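Local atomic coordinates of metallocarboxypeptidase (Trypanosoma cruzi, PDB entry 3DWC), a protein that probably acts as a metal-dependent carboxypeptidase of the M32 family, releasing C-terminal amino acids of many kinds, though not proline, from peptide chains. Residues H361-L364 and R365-E369; P383-W386 and N387-M390. All coordinates share one frame; numbering follows the deposited sequence.

Interaction 1. Residues H361-L364 and R365-E369; sequences HVML and RYEIE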
# COMPACT_ATOMS: atom_id res chain seq x y z
N HIS B 361 19.87 -30.19 0.78
CA HIS B 361 18.42 -30.13 0.56
C HIS B 361 18.12 -29.62 -0.86
O HIS B 361 17.24 -30.12 -1.54
CB HIS B 361 17.74 -29.20 1.59
CG HIS B 361 17.74 -29.72 3.01
ND1 HIS B 361 16.69 -30.43 3.56
CD2 HIS B 361 18.66 -29.59 4.00
CE1 HIS B 361 16.98 -30.75 4.81
NE2 HIS B 361 18.16 -30.23 5.11
N VAL B 362 18.90 -28.65 -1.33
CA VAL B 362 18.72 -28.07 -2.65
C VAL B 362 19.14 -29.08 -3.70
O VAL B 362 18.41 -29.30 -4.67
CB VAL B 362 19.54 -26.74 -2.78
CG1 VAL B 362 19.57 -26.22 -4.23
CG2 VAL B 362 18.97 -25.67 -1.81
N MET B 363 20.32 -29.68 -3.52
CA MET B 363 20.80 -30.66 -4.47
C MET B 363 19.78 -31.76 -4.72
O MET B 363 19.47 -32.13 -5.84
CB MET B 363 22.06 -31.34 -3.97
CG MET B 363 22.56 -32.38 -4.91
SD MET B 363 24.30 -32.71 -4.68
CE MET B 363 24.30 -33.58 -3.12
N LEU B 364 19.27 -32.31 -3.65
CA LEU B 364 18.24 -33.34 -3.79
C LEU B 364 16.96 -32.90 -4.51
O LEU B 364 16.31 -33.73 -5.17
CB LEU B 364 17.94 -33.96 -2.44
CG LEU B 364 16.75 -33.67 -1.54
CD1 LEU B 364 15.38 -34.06 -2.10
CD2 LEU B 364 17.07 -34.46 -0.31
N ARG B 365 16.58 -31.64 -4.39
CA ARG B 365 15.40 -31.18 -5.11
C ARG B 365 15.75 -31.01 -6.57
O ARG B 365 14.93 -31.31 -7.43
CB ARG B 365 14.84 -29.91 -4.52
CG ARG B 365 14.30 -30.09 -3.13
CD ARG B 365 14.21 -28.75 -2.39
NE ARG B 365 13.37 -28.82 -1.18
CZ ARG B 365 13.72 -29.53 -0.11
NH1 ARG B 365 12.93 -29.58 0.95
NH2 ARG B 365 14.85 -30.21 -0.10
N TYR B 366 16.96 -30.56 -6.86
CA TYR B 366 17.41 -30.43 -8.24
C TYR B 366 17.24 -31.81 -8.96
O TYR B 366 16.57 -31.92 -10.00
CB TYR B 366 18.85 -29.88 -8.30
CG TYR B 366 19.45 -30.04 -9.67
CD1 TYR B 366 20.48 -30.92 -9.90
CD2 TYR B 366 18.90 -29.36 -10.76
CE1 TYR B 366 21.01 -31.08 -11.19
CE2 TYR B 366 19.43 -29.50 -12.03
CZ TYR B 366 20.47 -30.37 -12.23
OH TYR B 366 20.94 -30.52 -13.49
N GLU B 367 17.79 -32.84 -8.35
CA GLU B 367 17.88 -34.15 -8.94
C GLU B 367 16.51 -34.76 -9.24
O GLU B 367 16.26 -35.25 -10.33
CB GLU B 367 18.72 -35.06 -8.03
CG GLU B 367 20.17 -34.61 -8.06
CD GLU B 367 21.06 -35.19 -6.99
OE1 GLU B 367 22.26 -34.79 -6.98
OE2 GLU B 367 20.61 -36.01 -6.16
N ILE B 368 15.61 -34.64 -8.28
CA ILE B 368 14.25 -35.08 -8.46
C ILE B 368 13.53 -34.30 -9.57
O ILE B 368 12.94 -34.93 -10.47
CB ILE B 368 13.48 -34.99 -7.14
CG1 ILE B 368 14.08 -35.99 -6.15
CG2 ILE B 368 11.99 -35.26 -7.36
CD1 ILE B 368 13.86 -35.66 -4.72
N GLU B 369 13.60 -32.97 -9.54
CA GLU B 369 12.99 -32.14 -10.58
C GLU B 369 13.47 -32.51 -11.98
O GLU B 369 12.68 -32.71 -12.91
CB GLU B 369 13.29 -30.65 -10.32
CG GLU B 369 12.45 -30.06 -9.21
CD GLU B 369 12.49 -28.56 -9.18
OE1 GLU B 369 13.30 -27.94 -9.92
OE2 GLU B 369 11.72 -27.99 -8.39
O HOH W 1 14.59 -31.74 2.36

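Interaction 2. Residues P383-W386 and N387-M390; sequences PRVW and NEKM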
# COMPACT_ATOMS: atom_id res chain seq x y z
N PRO B 383 8.38 -39.98 -2.99
CA PRO B 383 8.67 -40.32 -1.59
C PRO B 383 9.82 -41.28 -1.39
O PRO B 383 10.67 -41.07 -0.51
CB PRO B 383 7.36 -40.96 -1.11
CG PRO B 383 6.32 -40.31 -1.97
CD PRO B 383 6.96 -40.23 -3.31
N ARG B 384 9.83 -42.33 -2.20
CA ARG B 384 10.89 -43.32 -2.16
C ARG B 384 12.26 -42.67 -2.41
O ARG B 384 13.19 -42.85 -1.64
CB ARG B 384 10.61 -44.41 -3.20
CG ARG B 384 11.36 -45.73 -3.00
CD ARG B 384 12.42 -45.96 -4.07
NE ARG B 384 11.88 -45.77 -5.42
CZ ARG B 384 12.61 -45.67 -6.53
NH1 ARG B 384 13.93 -45.75 -6.48
NH2 ARG B 384 12.00 -45.49 -7.69
N VAL B 385 12.34 -41.90 -3.48
CA VAL B 385 13.58 -41.26 -3.90
C VAL B 385 13.97 -40.10 -2.97
O VAL B 385 15.14 -39.85 -2.78
CB VAL B 385 13.43 -40.74 -5.35
CG1 VAL B 385 14.67 -39.97 -5.78
CG2 VAL B 385 13.14 -41.91 -6.33
N TRP B 386 12.99 -39.40 -2.41
CA TRP B 386 13.22 -38.34 -1.42
C TRP B 386 13.93 -38.92 -0.21
O TRP B 386 14.91 -38.34 0.28
CB TRP B 386 11.91 -37.74 -0.95
CG TRP B 386 12.07 -36.50 -0.18
CD1 TRP B 386 12.42 -36.39 1.13
CD2 TRP B 386 11.88 -35.19 -0.66
NE1 TRP B 386 12.47 -35.06 1.49
CE2 TRP B 386 12.14 -34.30 0.40
CE3 TRP B 386 11.52 -34.66 -1.91
CZ2 TRP B 386 12.05 -32.93 0.27
CZ3 TRP B 386 11.43 -33.26 -2.05
CH2 TRP B 386 11.68 -32.43 -0.96
N ASN B 387 13.42 -40.06 0.25
CA ASN B 387 14.00 -40.81 1.36
C ASN B 387 15.41 -41.33 1.07
O ASN B 387 16.30 -41.28 1.93
CB ASN B 387 13.08 -41.96 1.75
CG ASN B 387 13.66 -42.82 2.85
OD1 ASN B 387 13.85 -42.37 3.97
ND2 ASN B 387 13.98 -44.07 2.52
N GLU B 388 15.60 -41.88 -0.13
CA GLU B 388 16.92 -42.38 -0.55
C GLU B 388 17.98 -41.30 -0.46
O GLU B 388 19.07 -41.49 0.07
CB GLU B 388 16.87 -42.88 -1.99
CG GLU B 388 16.20 -44.23 -2.18
CD GLU B 388 16.15 -44.66 -3.65
OE1 GLU B 388 15.95 -45.88 -3.93
OE2 GLU B 388 16.31 -43.78 -4.53
N LYS B 389 17.64 -40.15 -1.05
CA LYS B 389 18.54 -39.02 -1.11
C LYS B 389 18.78 -38.44 0.27
O LYS B 389 19.90 -38.06 0.59
CB LYS B 389 18.00 -37.98 -2.10
CG LYS B 389 18.17 -38.46 -3.57
CD LYS B 389 17.47 -37.60 -4.61
CE LYS B 389 17.74 -38.11 -6.04
NZ LYS B 389 19.20 -38.25 -6.38
N MET B 390 17.73 -38.41 1.10
CA MET B 390 17.83 -37.84 2.46
C MET B 390 18.77 -38.65 3.35
O MET B 390 19.62 -38.08 4.05
CB MET B 390 16.43 -37.73 3.11
CG MET B 390 15.62 -36.51 2.68
SD MET B 390 16.34 -34.87 3.09
CE MET B 390 16.43 -34.95 4.90

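Interaction 1. Residues H361-L364 and R365-E369
Arg365 reaches back one helical turn to the carbonyl of His361, and NH2 donates to His361 O over 2.8 Å. The oxygen lies near the guanidinium plane, yet the donor stands 47° above the carbonyl plane. The same oxygen also receives a weak bond from the backbone N of Arg365, so two N-H groups of one residue close on it. With CG anti to its own carbonyl carbon (chi1 -66°) and the chain extended as far as NE, the arginine runs alongside the helix instead of leaving it. A water, 2.8 Å from His361 ND1 and accepting from Arg365 NH2, links the imidazole to the guanidinium, whose planes are 54° apart. NE is held further by a salt bridge to Asp409, which fixes the other end of the group.

On another side of the turn, Glu367 OE1 comes to 3.2 Å from Met363 CG. The carboxylate's polar partners lie farther out: Arg179 at OE1, Tyr393 and Lys389 at OE2. Leu364 and Ile368 run side by side, their CD1 atoms a tight 3.4 Å apart. Beneath these side chains, ordinary i to i+4 bonds continue the helix, such as Tyr366 N to Val362 O at 2.9 Å.

Helix 358-374 is thus covered on several sides. Phe175 of helix 168-196 stacks on the Tyr366 ring, helix 382-394 packs against Leu364 and Arg365, and helix 421-441 touches Val362, whose side chain lies about 11 Å from the bound cobalt.

Interaction 2. Residues P383-W386 and N387-M390
Trp386 and Met390, one turn apart, lie side by side and point the same way, a Met-aromatic pair on the buried side of the helix. The methionine can be followed outward from its backbone. Met390 CB sits 3.3 Å from Trp386 O, the carbonyl that takes the helical bond from Met390 N. Met390 CG, placed anti to the methionine's own carbonyl carbon (chi1 -81°), keeps close to that oxygen and meets the indole at Trp386 CD1, 3.6 Å away. A bend at chi2 brings SD beside the pyrrole part of the indole, and a further bend at chi3 turns the terminal CE. Met390 SD stands 5.0 Å from the centroid of the Trp386 five-membered ring, 48° off its normal, and therefore approaches obliquely.

A different face of the same turn carries charge. Arg384 NH1 and Glu388 OE1 form an i to i+4 salt bridge at 3.3 Å, long but fairly straight, with the oxygen in the guanidinium plane and the carboxylate turned 84° to it. The arginine doubles back through bends at chi2 and chi3, and Val385 CG2 covers one face of its guanidinium, while NH2 has a second acid partner in Glu381. Between the two groups, Val385 CG1 rests 3.6 Å from Lys389 CE, and the lysine's amine goes on to Glu367. Asn387 uses OD1 to accept from Thr398 N.

The helix 382-394 is accordingly two-sided: Trp386 and Met390 turn inward onto helix 358-374 and nearby loops, whereas Arg384 and Glu388 lie at the exposed surface.

How the interactions relate
Interactions 1 and 2 are each a single helical turn or two, on helices 358-374 and 382-394, which follow one another in the chain. Their centres lie 10 Å apart, and they meet directly. Lys389 NZ forms a 2.7 Å salt bridge with Glu367 OE2, Leu364 CD2 packs 3.5 Å from Met390 SD, and the indole of Trp386 receives both Arg365 NH1 and Ile368 CD1. Side chains ordered along one helix thus become the surface on which the next one rests. Interaction 1 is the inner layer, closer to the chain centre, and interaction 2 lies outside it, so the pair forms successive layers of this largely helical M32 fold.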